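Long-range contacts in MerB2 (Bacillus megaterium, PDB 5C17), which probably acts as an alkylmercury lyase, splitting the carbon-mercury bond of organomercurial compounds, and holds a mercury(II) ion in this crystal: residues K17-S22 against Q56-I61; V23-T28 against N46-N51; I91-R96 against T111-D116; A115-H120 against V132-G137; S121-T126 against Y170-E175. All coordinates share one frame; numbering follows the deposited sequence. Where two conformers were deposited one is given.

Interaction 1 of 5, residues K17-S22 against Q56-I61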
# COMPACT_ATOMS: atom_id res chain seq x y z
N LYS A 17 3.66 0.50 -18.75
CA LYS A 17 2.25 0.28 -19.10
C LYS A 17 1.36 1.49 -18.85
O LYS A 17 0.31 1.63 -19.48
CB LYS A 17 1.69 -0.90 -18.28
CG LYS A 17 2.22 -2.24 -18.67
CD LYS A 17 1.85 -3.31 -17.62
CE LYS A 17 2.10 -4.69 -18.14
NZ LYS A 17 1.07 -5.10 -19.12
N LEU A 18 1.74 2.33 -17.90
CA LEU A 18 0.90 3.44 -17.50
C LEU A 18 1.04 4.62 -18.45
O LEU A 18 2.08 4.81 -19.06
CB LEU A 18 1.25 3.88 -16.09
CG LEU A 18 0.86 2.90 -15.00
CD1 LEU A 18 1.42 3.36 -13.66
CD2 LEU A 18 -0.66 2.74 -14.91
N PRO A 19 -0.02 5.45 -18.56
CA PRO A 19 0.07 6.68 -19.35
C PRO A 19 1.19 7.62 -18.88
O PRO A 19 1.54 7.60 -17.71
CB PRO A 19 -1.27 7.36 -19.07
CG PRO A 19 -2.17 6.32 -18.62
CD PRO A 19 -1.36 5.25 -17.98
N LYS A 20 1.69 8.46 -19.77
CA LYS A 20 2.85 9.33 -19.46
C LYS A 20 2.67 10.28 -18.26
O LYS A 20 3.66 10.59 -17.56
CB LYS A 20 3.26 10.15 -20.70
CG LYS A 20 3.92 9.33 -21.79
CD LYS A 20 4.36 10.19 -22.97
CE LYS A 20 4.63 9.35 -24.21
NZ LYS A 20 6.04 9.46 -24.69
N GLU A 21 1.45 10.77 -18.03
CA GLU A 21 1.18 11.71 -16.94
C GLU A 21 0.81 11.00 -15.64
O GLU A 21 0.39 11.62 -14.67
CB GLU A 21 0.08 12.70 -17.33
CG GLU A 21 0.42 13.61 -18.52
CD GLU A 21 1.56 14.64 -18.29
OE1 GLU A 21 2.16 14.71 -17.19
OE2 GLU A 21 1.86 15.40 -19.24
N SER A 22 1.03 9.69 -15.59
CA SER A 22 0.66 8.94 -14.40
C SER A 22 1.43 9.37 -13.15
O SER A 22 0.85 9.46 -12.07
CB SER A 22 0.84 7.45 -14.62
OG SER A 22 -0.10 6.96 -15.55
N GLN A 56 -8.73 13.20 -16.73
CA GLN A 56 -9.86 12.29 -16.69
C GLN A 56 -9.45 10.88 -17.11
O GLN A 56 -9.79 9.90 -16.43
CB GLN A 56 -10.96 12.83 -17.59
CG GLN A 56 -12.13 11.88 -17.84
CD GLN A 56 -13.24 12.55 -18.68
OE1 GLN A 56 -14.36 12.74 -18.21
NE2 GLN A 56 -12.90 12.94 -19.91
N SER A 57 -8.72 10.76 -18.21
CA SER A 57 -8.39 9.44 -18.72
C SER A 57 -7.37 8.72 -17.85
O SER A 57 -7.48 7.51 -17.65
CB SER A 57 -7.93 9.51 -20.18
OG SER A 57 -6.74 10.25 -20.32
N VAL A 58 -6.40 9.46 -17.31
CA VAL A 58 -5.41 8.85 -16.44
C VAL A 58 -6.07 8.40 -15.14
O VAL A 58 -5.85 7.28 -14.68
CB VAL A 58 -4.26 9.82 -16.14
CG1 VAL A 58 -3.35 9.24 -15.08
CG2 VAL A 58 -3.47 10.11 -17.43
N VAL A 59 -6.89 9.26 -14.54
CA VAL A 59 -7.60 8.87 -13.32
C VAL A 59 -8.47 7.62 -13.55
O VAL A 59 -8.50 6.71 -12.71
CB VAL A 59 -8.42 10.04 -12.76
CG1 VAL A 59 -9.40 9.59 -11.68
CG2 VAL A 59 -7.48 11.13 -12.22
N LYS A 60 -9.15 7.54 -14.70
CA LYS A 60 -9.95 6.37 -15.03
C LYS A 60 -9.10 5.10 -15.02
O LYS A 60 -9.50 4.08 -14.44
CB LYS A 60 -10.63 6.53 -16.40
CG LYS A 60 -11.48 5.35 -16.83
CD LYS A 60 -12.21 5.60 -18.14
CE LYS A 60 -13.12 4.43 -18.48
NZ LYS A 60 -14.01 4.74 -19.64
N ILE A 61 -7.92 5.15 -15.64
CA ILE A 61 -7.03 3.99 -15.69
C ILE A 61 -6.55 3.62 -14.30
O ILE A 61 -6.55 2.43 -13.93
CB ILE A 61 -5.84 4.25 -16.63
CG1 ILE A 61 -6.31 4.16 -18.08
CG2 ILE A 61 -4.71 3.23 -16.40
CD1 ILE A 61 -5.36 4.78 -19.08
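Pro19 and Ile61 reach toward each other, ring atom CG of Pro19 standing 3.6 Å from Ile61 CD1, the shortest approach between the two segments. Val58, three residues before Ile61 and so on the same face of the helix, engages the ring differently. Here the two side chains slide past each other in opposite directions, with Val58 CG2 3.9 Å from Pro19 CB. The proline is thus shared between two apolar residues. Val58 also divides its branches: CG1 lies anti to the backbone N (chi1 172°), which turns CG2 to the proline and brings CG1 within 4.0 Å of Ser22 OG. At the far end Leu18 CD2 reaches Ile61 CG2 at a looser 4.3 Å.

These contacts lay the link between helix 5-17 and helix 22-34 against helix 52-64, an arrangement of helices consistent with the helix-turn-helix domain found in this family. The link is a type I beta turn from Pro19 to Ser22, with Glu21 at the N-cap position of helix 22-34.

The turn is closed by two bonds of its own. Pro19 O accepts twice, from Ser22 N at 3.0 Å and from Ser22 OG at 2.8 Å, both donors arriving from the same face of the carbonyl plane. The buried hydroxyl beside Val58 CG1 is therefore satisfied without help from the helix. Before the turn, Lys17 NZ forms a salt bridge with Glu157.

Interaction 2 of 5, residues V23-T28 against N46-N51; sequences VPILRT and NQTGIN
The end of helix 41-48 and the turn that follows it, consistent with the helix-turn-helix of this family, set Thr48 and Ile50 against Ile25 and Thr28 of helix 22-34. The apolar part is a crossing of two isoleucines: Ile50 CD1 lies 3.9 Å from Ile25 CG1, and Pro24 CB comes within 4.2 Å of the same methyl. Thr28 sends its two branches to different partners. Its CG2 meets the amide of Gln47, 3.5 Å from OE1. Its OG1 sits beside the backbone N (chi1 -57°), donates 2.8 Å back to Pro24 O, and has Thr48 CG2 3.6 Å away. With an alanine here, the Gln47 amide would probably lose its packing partner, Thr48 CG2 would face a gap, and Pro24 O would have one donor fewer. Thr48 OG1 builds the turn: it accepts from Ile50 N at 3.1 Å (162° at the hydrogen), an ST turn, and also bonds Leu44 O. Gly49, between Thr48 and Ile50, has positive phi. Helix 52-64 packs against both sides, with Ile25 resting on Val58 and Leu62 and Ile50 on Val55.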
# COMPACT_ATOMS: atom_id res chain seq x y z
N VAL A 23 2.74 9.59 -13.27
CA VAL A 23 3.52 9.89 -12.07
C VAL A 23 3.18 11.27 -11.49
O VAL A 23 2.96 11.39 -10.29
CB VAL A 23 5.05 9.68 -12.28
CG1 VAL A 23 5.82 10.19 -11.07
CG2 VAL A 23 5.32 8.21 -12.47
N PRO A 24 3.10 12.33 -12.33
CA PRO A 24 2.67 13.61 -11.75
C PRO A 24 1.32 13.52 -11.02
O PRO A 24 1.15 14.08 -9.92
CB PRO A 24 2.59 14.54 -12.97
CG PRO A 24 3.63 13.98 -13.91
CD PRO A 24 3.53 12.47 -13.73
N ILE A 25 0.37 12.80 -11.60
CA ILE A 25 -0.95 12.66 -11.01
C ILE A 25 -0.92 11.80 -9.74
O ILE A 25 -1.48 12.19 -8.71
CB ILE A 25 -1.96 12.15 -12.07
CG1 ILE A 25 -2.26 13.28 -13.07
CG2 ILE A 25 -3.25 11.64 -11.42
CD1 ILE A 25 -2.94 12.83 -14.34
N LEU A 26 -0.23 10.67 -9.79
CA LEU A 26 -0.09 9.80 -8.62
C LEU A 26 0.60 10.52 -7.48
O LEU A 26 0.16 10.41 -6.33
CB LEU A 26 0.65 8.51 -8.94
CG LEU A 26 -0.19 7.44 -9.63
CD1 LEU A 26 0.71 6.36 -10.19
CD2 LEU A 26 -1.23 6.84 -8.68
N ARG A 27 1.67 11.27 -7.76
CA ARG A 27 2.34 12.02 -6.69
C ARG A 27 1.37 12.98 -6.03
O ARG A 27 1.28 13.09 -4.81
CB ARG A 27 3.52 12.82 -7.23
CG ARG A 27 4.72 11.98 -7.64
CD ARG A 27 5.84 12.86 -8.22
NE ARG A 27 6.33 13.81 -7.24
CZ ARG A 27 7.22 13.53 -6.31
NH1 ARG A 27 7.78 12.34 -6.24
NH2 ARG A 27 7.52 14.46 -5.42
N THR A 28 0.64 13.71 -6.86
CA THR A 28 -0.26 14.73 -6.36
C THR A 28 -1.32 14.09 -5.46
O THR A 28 -1.64 14.60 -4.37
CB THR A 28 -0.88 15.53 -7.53
OG1 THR A 28 0.18 16.10 -8.32
CG2 THR A 28 -1.74 16.64 -7.01
N ASN A 46 -6.21 21.76 -11.45
CA ASN A 46 -5.69 23.06 -11.05
C ASN A 46 -4.20 22.95 -10.63
O ASN A 46 -3.38 23.81 -10.97
CB ASN A 46 -6.55 23.69 -9.94
CG ASN A 46 -8.00 24.07 -10.41
OD1 ASN A 46 -8.23 24.38 -11.58
ND2 ASN A 46 -8.97 24.08 -9.47
N GLN A 47 -3.86 21.89 -9.91
CA GLN A 47 -2.52 21.76 -9.35
C GLN A 47 -1.49 21.28 -10.38
O GLN A 47 -0.38 21.83 -10.45
CB GLN A 47 -2.54 20.84 -8.14
CG GLN A 47 -1.21 20.67 -7.47
CD GLN A 47 -1.30 20.02 -6.10
OE1 GLN A 47 -2.39 19.76 -5.55
NE2 GLN A 47 -0.12 19.76 -5.52
N THR A 48 -1.84 20.26 -11.16
CA THR A 48 -0.88 19.68 -12.09
C THR A 48 -0.73 20.49 -13.37
O THR A 48 0.29 20.38 -14.05
CB THR A 48 -1.21 18.25 -12.52
OG1 THR A 48 -2.40 18.25 -13.32
CG2 THR A 48 -1.36 17.32 -11.33
N GLY A 49 -1.76 21.25 -13.73
CA GLY A 49 -1.74 21.96 -14.99
C GLY A 49 -1.95 21.08 -16.22
O GLY A 49 -1.80 21.54 -17.34
N ILE A 50 -2.29 19.81 -16.00
CA ILE A 50 -2.50 18.86 -17.09
C ILE A 50 -3.88 19.10 -17.71
O ILE A 50 -4.82 19.45 -17.01
CB ILE A 50 -2.32 17.42 -16.55
CG1 ILE A 50 -0.88 17.23 -16.06
CG2 ILE A 50 -2.64 16.38 -17.61
CD1 ILE A 50 -0.64 15.98 -15.29
N ASN A 51 -3.98 18.90 -19.02
CA ASN A 51 -5.24 19.04 -19.74
C ASN A 51 -6.33 18.23 -19.05
O ASN A 51 -6.08 17.14 -18.53
CB ASN A 51 -5.08 18.57 -21.18
CG ASN A 51 -6.40 18.13 -21.80
OD1 ASN A 51 -6.73 16.95 -21.82
ND2 ASN A 51 -7.15 19.09 -22.32

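Interaction 3 of 5, residues I91-R96 against T111-D116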
# COMPACT_ATOMS: atom_id res chain seq x y z
N ILE A 91 -2.45 3.10 10.66
CA ILE A 91 -1.10 3.64 10.76
C ILE A 91 -1.12 5.08 11.24
O ILE A 91 -1.76 5.94 10.66
CB ILE A 91 -0.32 3.50 9.44
CG1 ILE A 91 -1.04 4.18 8.28
CG2 ILE A 91 -0.16 2.02 9.12
CD1 ILE A 91 -0.20 4.24 7.02
N HIS A 92 -0.39 5.33 12.32
CA HIS A 92 -0.25 6.68 12.82
C HIS A 92 1.07 7.22 12.29
O HIS A 92 2.12 6.66 12.59
CB HIS A 92 -0.27 6.70 14.34
CG HIS A 92 -0.43 8.08 14.90
ND1 HIS A 92 -1.66 8.71 14.96
CD2 HIS A 92 0.47 8.95 15.39
CE1 HIS A 92 -1.49 9.92 15.48
NE2 HIS A 92 -0.21 10.09 15.75
N LEU A 93 0.99 8.28 11.50
CA LEU A 93 2.10 8.75 10.69
C LEU A 93 1.95 10.25 10.47
O LEU A 93 0.89 10.71 10.03
CB LEU A 93 2.06 8.01 9.35
CG LEU A 93 3.20 8.18 8.35
CD1 LEU A 93 3.13 7.03 7.36
CD2 LEU A 93 3.13 9.51 7.61
N GLY A 94 2.99 11.03 10.76
CA GLY A 94 2.96 12.47 10.53
C GLY A 94 1.89 13.17 11.35
O GLY A 94 1.33 14.18 10.91
N GLY A 95 1.62 12.64 12.53
CA GLY A 95 0.68 13.26 13.45
C GLY A 95 -0.79 12.95 13.17
O GLY A 95 -1.67 13.50 13.83
N ARG A 96 -1.06 12.07 12.21
CA ARG A 96 -2.44 11.71 11.90
C ARG A 96 -2.65 10.21 11.77
O ARG A 96 -1.72 9.43 11.55
CB ARG A 96 -2.93 12.40 10.64
CG ARG A 96 -1.99 12.29 9.48
CD ARG A 96 -2.59 12.95 8.23
NE ARG A 96 -3.13 14.28 8.47
CZ ARG A 96 -2.43 15.41 8.38
NH1 ARG A 96 -3.03 16.57 8.62
NH2 ARG A 96 -1.14 15.39 8.06
N THR A 111 8.79 3.90 5.02
CA THR A 111 9.99 4.18 4.27
C THR A 111 9.73 5.22 3.19
O THR A 111 10.47 6.19 3.05
CB THR A 111 10.52 2.89 3.65
OG1 THR A 111 10.79 1.98 4.72
CG2 THR A 111 11.78 3.14 2.83
N ALA A 112 8.65 5.03 2.43
CA ALA A 112 8.37 5.91 1.31
C ALA A 112 8.09 7.35 1.76
O ALA A 112 8.49 8.30 1.10
CB ALA A 112 7.22 5.37 0.49
N LEU A 113 7.39 7.49 2.88
CA LEU A 113 7.00 8.80 3.39
C LEU A 113 8.04 9.39 4.34
O LEU A 113 7.88 10.53 4.81
CB LEU A 113 5.65 8.72 4.09
CG LEU A 113 4.47 8.38 3.18
CD1 LEU A 113 3.22 8.09 4.00
CD2 LEU A 113 4.21 9.53 2.20
N VAL A 114 9.11 8.64 4.59
CA VAL A 114 10.19 9.05 5.48
C VAL A 114 9.65 9.46 6.84
O VAL A 114 9.84 10.61 7.29
CB VAL A 114 11.01 10.21 4.90
CG1 VAL A 114 12.35 10.31 5.63
CG2 VAL A 114 11.23 10.01 3.39
N ALA A 115 8.97 8.54 7.49
CA ALA A 115 8.19 8.87 8.66
C ALA A 115 8.14 7.71 9.63
O ALA A 115 7.84 6.59 9.25
CB ALA A 115 6.77 9.23 8.24
N ASP A 116 8.39 7.98 10.91
CA ASP A 116 8.11 6.99 11.93
C ASP A 116 6.63 6.61 11.86
O ASP A 116 5.78 7.43 11.50
CB ASP A 116 8.39 7.54 13.33
CG ASP A 116 9.86 7.70 13.63
OD1 ASP A 116 10.70 7.35 12.78
OD2 ASP A 116 10.17 8.15 14.75
O HOH W 1 5.51 10.10 11.83
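Leu93 carries the tight half of this contact. Its side chain crosses that of Leu113 at about a right angle, the two CD1 methyls only 3.5 Å apart, and its other branch, CD2, lies 3.7 Å from Ala115 CB. The leucine reaches both because CG is anti to the backbone N (chi1 -173°), which carries the branch point over to Ala115 while the two methyls fan out beyond it. Phe30 of helix 22-34, against Leu113, and Val117, against Leu93, extend the apolar patch; Arg34 also touches Leu113. Cutting the Leu93 side chain back to an alanine is likely to open a gap between strand and helix end, leaving Leu113 CD1 and Ala115 CB without their facing methyls.

A hairpin turn and a helix end meet here. Residues 93 to 96 form the type I' turn joining strands 89-93 and 96-100, with Gly94 and Gly95 both at positive phi. Across the contact, helix 103-113 ends in a Schellman motif, with Val114 at positive phi, and the chain heads into strand 117-122.

On the loose side, unlike the methyl-to-methyl packing of the leucines, the backbones do not bond directly. Leu93 CA is 4.0 Å from Asp116 O, and a water spans the separation nearby, accepting from Gly94 N at 2.9 Å and donating to Asp116 O at 2.7 Å.

Interaction 4 of 5, residues A115-H120 against V132-G137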
# COMPACT_ATOMS: atom_id res chain seq x y z
N ALA A 115 8.97 8.54 7.49
CA ALA A 115 8.19 8.87 8.66
C ALA A 115 8.14 7.71 9.63
O ALA A 115 7.84 6.59 9.25
CB ALA A 115 6.77 9.23 8.24
N ASP A 116 8.39 7.98 10.91
CA ASP A 116 8.11 6.99 11.93
C ASP A 116 6.63 6.61 11.86
O ASP A 116 5.78 7.43 11.50
CB ASP A 116 8.39 7.54 13.33
CG ASP A 116 9.86 7.70 13.63
OD1 ASP A 116 10.70 7.35 12.78
OD2 ASP A 116 10.17 8.15 14.75
N VAL A 117 6.31 5.37 12.21
CA VAL A 117 4.92 4.94 12.23
C VAL A 117 4.63 4.07 13.44
O VAL A 117 5.52 3.43 14.00
CB VAL A 117 4.52 4.18 10.94
CG1 VAL A 117 4.67 5.09 9.73
CG2 VAL A 117 5.35 2.92 10.77
N ASP A 118 3.36 4.07 13.83
CA ASP A 118 2.80 3.10 14.76
C ASP A 118 1.73 2.38 13.95
O ASP A 118 0.82 3.01 13.42
CB ASP A 118 2.13 3.74 15.98
CG ASP A 118 3.08 4.52 16.87
OD1 ASP A 118 4.31 4.49 16.68
OD2 ASP A 118 2.58 5.14 17.83
N ILE A 119 1.82 1.06 13.91
CA ILE A 119 0.94 0.22 13.13
C ILE A 119 0.12 -0.66 14.06
O ILE A 119 0.68 -1.28 14.97
CB ILE A 119 1.77 -0.72 12.19
CG1 ILE A 119 2.61 0.11 11.22
CG2 ILE A 119 0.86 -1.73 11.45
CD1 ILE A 119 3.79 -0.64 10.65
N HIS A 120 -1.18 -0.73 13.80
CA HIS A 120 -2.06 -1.68 14.46
C HIS A 120 -2.79 -2.48 13.40
O HIS A 120 -3.37 -1.90 12.48
CB HIS A 120 -3.05 -0.98 15.40
CG HIS A 120 -3.83 -1.93 16.27
ND1 HIS A 120 -4.87 -2.69 15.80
CD2 HIS A 120 -3.71 -2.23 17.59
CE1 HIS A 120 -5.36 -3.43 16.78
NE2 HIS A 120 -4.68 -3.16 17.88
N VAL A 132 3.18 -2.91 15.62
CA VAL A 132 4.54 -2.73 15.14
C VAL A 132 4.84 -1.24 15.16
O VAL A 132 3.99 -0.45 14.75
CB VAL A 132 4.72 -3.24 13.69
CG1 VAL A 132 6.14 -3.03 13.23
CG2 VAL A 132 4.35 -4.72 13.60
N THR A 133 6.01 -0.86 15.63
CA THR A 133 6.43 0.53 15.49
C THR A 133 7.79 0.60 14.81
O THR A 133 8.61 -0.33 14.90
CB THR A 133 6.48 1.31 16.83
OG1 THR A 133 7.47 0.74 17.67
CG2 THR A 133 5.13 1.25 17.54
N VAL A 134 8.00 1.71 14.12
CA VAL A 134 9.24 1.97 13.41
C VAL A 134 9.76 3.32 13.85
O VAL A 134 9.01 4.30 13.88
CB VAL A 134 9.03 1.96 11.89
CG1 VAL A 134 10.36 2.15 11.16
CG2 VAL A 134 8.36 0.65 11.43
N ARG A 135 11.05 3.37 14.22
CA ARG A 135 11.69 4.58 14.69
C ARG A 135 13.02 4.74 13.94
O ARG A 135 13.92 3.89 14.05
CB ARG A 135 11.93 4.50 16.20
CG ARG A 135 10.68 4.35 17.06
CD ARG A 135 9.86 5.62 17.07
NE ARG A 135 8.65 5.50 17.89
CZ ARG A 135 7.44 5.20 17.43
NH1 ARG A 135 7.25 4.96 16.14
NH2 ARG A 135 6.41 5.13 18.27
N ASN A 136 13.14 5.82 13.17
CA ASN A 136 14.34 6.07 12.35
C ASN A 136 14.72 4.88 11.49
O ASN A 136 15.89 4.53 11.35
CB ASN A 136 15.52 6.50 13.22
CG ASN A 136 15.39 7.90 13.70
OD1 ASN A 136 14.49 8.61 13.26
ND2 ASN A 136 16.27 8.33 14.59
N GLY A 137 13.72 4.25 10.89
CA GLY A 137 13.94 3.15 9.97
C GLY A 137 14.14 1.80 10.60
O GLY A 137 14.27 0.81 9.89
O HOH W 2 11.23 5.66 10.70
O HOH W 3 12.40 9.40 11.77
O HOH W 4 12.55 8.60 15.55
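Arg135 forms a salt bridge with Asp118, end-on, two nitrogens on one oxygen: NH2 is 2.7 Å and NH1 3.0 Å from Asp118 OD1. That oxygen lies in the guanidinium plane and offers NH2 its syn lone pair; carboxylate and guanidinium are nearly coplanar (28°). A bend at chi2 (-70°) folds the arginine back over its own strand, where NH1 also donates to Val134 O at 2.9 Å, from above the carbonyl plane, and, weakly, to Val117 O. These acceptors probably help fix the rotation of the group. Asp116 OD1 receives Asn136 N at 2.9 Å, on its syn side but out of the carboxylate plane, and waters link the same oxygen to Gly137 N and Asn136 OD1.

Behind these lies the beta hairpin of strands 117-122 and 129-135, their segments 117-120 and 132-135 running antiparallel at 170°. Ile119 and Val132 form a hydrogen-bonded pair, with Ile119 N to Val132 O at 2.8 Å. Val117 and Val134 lie side by side, CG2 to CG2 at 3.8 Å, on the face covered by helix 103-113. Asp118 and Thr133 share the other face, and Thr133 OG1 bonds Lys141 N.

Interaction 5 of 5, residues S121-T126 against Y170-E175; sequences SRCAYT and YFSSVE
Ala124 N donates to Tyr170 O at 3.0 Å, almost straight at 172°, and a water bridges Arg122 O and Tyr170 N nearby, so the two backbones are joined once directly and once through solvent. The side chain of Cys123 completes the join. Its SG lies anti to the backbone N (chi1 177°), which turns the sulfur to Ser172, whose backbone N donates to it at 3.2 Å. Thr126 N, from the cysteine's own segment, adds a straight bond to the same SG at 3.4 Å, and Tyr125 N a weak one. A buried sulfur thus gathers amides from both sides of the contact.

Strand 117-122 belongs to the large antiparallel sheet and strand 169-171 is an outer strand of the three-stranded one; the contact fastens the two sheets where segment 121-126 leaves its strand and segment 170-175 turns into helix 174-183.

Phe171 packs obliquely against residues 123-125: its CE1 lies 3.7 Å from Ala124 CB and 3.9 Å from Tyr125 CB. Cys123 SG is a further oblique neighbour, 4.0 Å from Phe171 CD1, in a sulfur-aromatic contact. Beyond the segments the phenylalanine ring also meets Trp180, with planes at about 50°. Tyr170 instead presents a ring edge to Ser121, whose OG sits near the ring plane, 3.4 Å from CD2. That hydroxyl bonds Asn89 OD1, while Tyr170 OH reaches Thr106 OG1. Ser172 OG bonds His176 ND1 in the helix that follows.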
# COMPACT_ATOMS: atom_id res chain seq x y z
N SER A 121 -2.75 -3.80 13.54
CA SER A 121 -3.38 -4.68 12.57
C SER A 121 -3.87 -5.94 13.26
O SER A 121 -4.00 -5.95 14.49
CB SER A 121 -2.42 -4.99 11.43
OG SER A 121 -3.05 -5.67 10.36
N ARG A 122 -4.14 -6.97 12.48
CA ARG A 122 -4.71 -8.22 12.99
C ARG A 122 -4.05 -9.40 12.32
O ARG A 122 -3.74 -9.36 11.14
CB ARG A 122 -6.21 -8.30 12.68
CG ARG A 122 -7.06 -7.26 13.40
CD ARG A 122 -7.30 -7.65 14.82
NE ARG A 122 -7.94 -6.58 15.58
CZ ARG A 122 -8.27 -6.67 16.86
NH1 ARG A 122 -8.07 -7.82 17.51
NH2 ARG A 122 -8.80 -5.65 17.49
N CYS A 123 -3.88 -10.49 13.07
CA CYS A 123 -3.46 -11.75 12.47
C CYS A 123 -4.61 -12.28 11.63
O CYS A 123 -5.73 -12.43 12.12
CB CYS A 123 -3.12 -12.79 13.55
SG CYS A 123 -2.68 -14.42 12.89
N ALA A 124 -4.34 -12.57 10.36
CA ALA A 124 -5.36 -13.07 9.45
C ALA A 124 -5.87 -14.45 9.85
O ALA A 124 -6.93 -14.87 9.38
CB ALA A 124 -4.86 -13.09 8.03
N TYR A 125 -5.13 -15.16 10.69
CA TYR A 125 -5.60 -16.45 11.19
C TYR A 125 -6.33 -16.31 12.52
O TYR A 125 -7.51 -16.62 12.62
CB TYR A 125 -4.48 -17.47 11.28
CG TYR A 125 -5.02 -18.86 11.52
CD1 TYR A 125 -5.85 -19.48 10.58
CD2 TYR A 125 -4.73 -19.56 12.68
CE1 TYR A 125 -6.37 -20.74 10.79
CE2 TYR A 125 -5.24 -20.84 12.89
CZ TYR A 125 -6.05 -21.42 11.94
OH TYR A 125 -6.57 -22.69 12.15
N THR A 126 -5.64 -15.84 13.56
CA THR A 126 -6.22 -15.89 14.89
C THR A 126 -7.11 -14.72 15.25
O THR A 126 -7.86 -14.80 16.20
CB THR A 126 -5.15 -15.92 15.98
OG1 THR A 126 -4.54 -14.63 16.05
CG2 THR A 126 -4.11 -17.01 15.73
N TYR A 170 -0.90 -10.16 7.40
CA TYR A 170 -0.08 -10.28 8.60
C TYR A 170 -0.50 -11.61 9.25
O TYR A 170 -1.64 -11.95 9.29
CB TYR A 170 -0.33 -9.18 9.64
CG TYR A 170 0.59 -7.95 9.58
CD1 TYR A 170 1.96 -8.04 9.73
CD2 TYR A 170 0.06 -6.69 9.44
CE1 TYR A 170 2.74 -6.94 9.72
CE2 TYR A 170 0.86 -5.58 9.41
CZ TYR A 170 2.21 -5.70 9.54
OH TYR A 170 3.06 -4.65 9.54
N PHE A 171 0.49 -12.31 9.76
CA PHE A 171 0.29 -13.49 10.58
C PHE A 171 1.07 -13.31 11.89
O PHE A 171 2.19 -12.82 11.92
CB PHE A 171 0.64 -14.83 9.90
CG PHE A 171 -0.36 -15.23 8.85
CD1 PHE A 171 -1.62 -15.63 9.20
CD2 PHE A 171 -0.05 -15.13 7.50
CE1 PHE A 171 -2.55 -15.94 8.25
CE2 PHE A 171 -0.99 -15.47 6.53
CZ PHE A 171 -2.24 -15.87 6.93
N SER A 172 0.49 -13.77 12.99
CA SER A 172 1.11 -13.67 14.29
C SER A 172 2.37 -14.51 14.43
O SER A 172 3.18 -14.25 15.31
CB SER A 172 0.10 -14.10 15.35
OG SER A 172 -0.53 -15.32 15.01
N SER A 173 2.51 -15.53 13.59
CA SER A 173 3.68 -16.41 13.57
C SER A 173 3.66 -17.20 12.28
O SER A 173 2.63 -17.32 11.62
CB SER A 173 3.66 -17.40 14.74
OG SER A 173 2.60 -18.33 14.58
N VAL A 174 4.80 -17.80 11.95
CA VAL A 174 4.85 -18.72 10.81
C VAL A 174 3.97 -19.94 11.09
O VAL A 174 3.32 -20.46 10.19
CB VAL A 174 6.30 -19.15 10.49
CG1 VAL A 174 6.30 -20.22 9.39
CG2 VAL A 174 7.14 -17.93 10.07
N GLU A 175 3.96 -20.41 12.33
CA GLU A 175 3.16 -21.56 12.68
C GLU A 175 1.67 -21.27 12.42
O GLU A 175 0.94 -22.11 11.91
CB GLU A 175 3.41 -21.96 14.13
CG GLU A 175 4.83 -22.50 14.41
CD GLU A 175 5.94 -21.46 14.33
OE1 GLU A 175 5.70 -20.28 14.67
OE2 GLU A 175 7.07 -21.82 13.92
O HOH W 5 -3.65 -9.40 8.28

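Interactions 1 and 2 belong to the amino-terminal helices, with centres about 11 Å apart; they touch where Val58 CG1 meets Ile25 CD1 at 3.7 Å, and interaction 2 is nested within the chain loop that interaction 1 closes. Interactions 3, 4 and 5 all reach the large sheet. Interactions 3 and 4 share Ala115 and Asp116, and their centres are about 7 Å apart. Interactions 4 and 5 both use strand 117-122 and cross along the chain. Interactions 1 and 5 are about 36 Å apart between centres. None lines the mercury site of Cys102 and Cys165: the side chain of Tyr170 is about 11 Å from the metal and that of Leu18 about 11 Å from the bound dimercaptobutanediol.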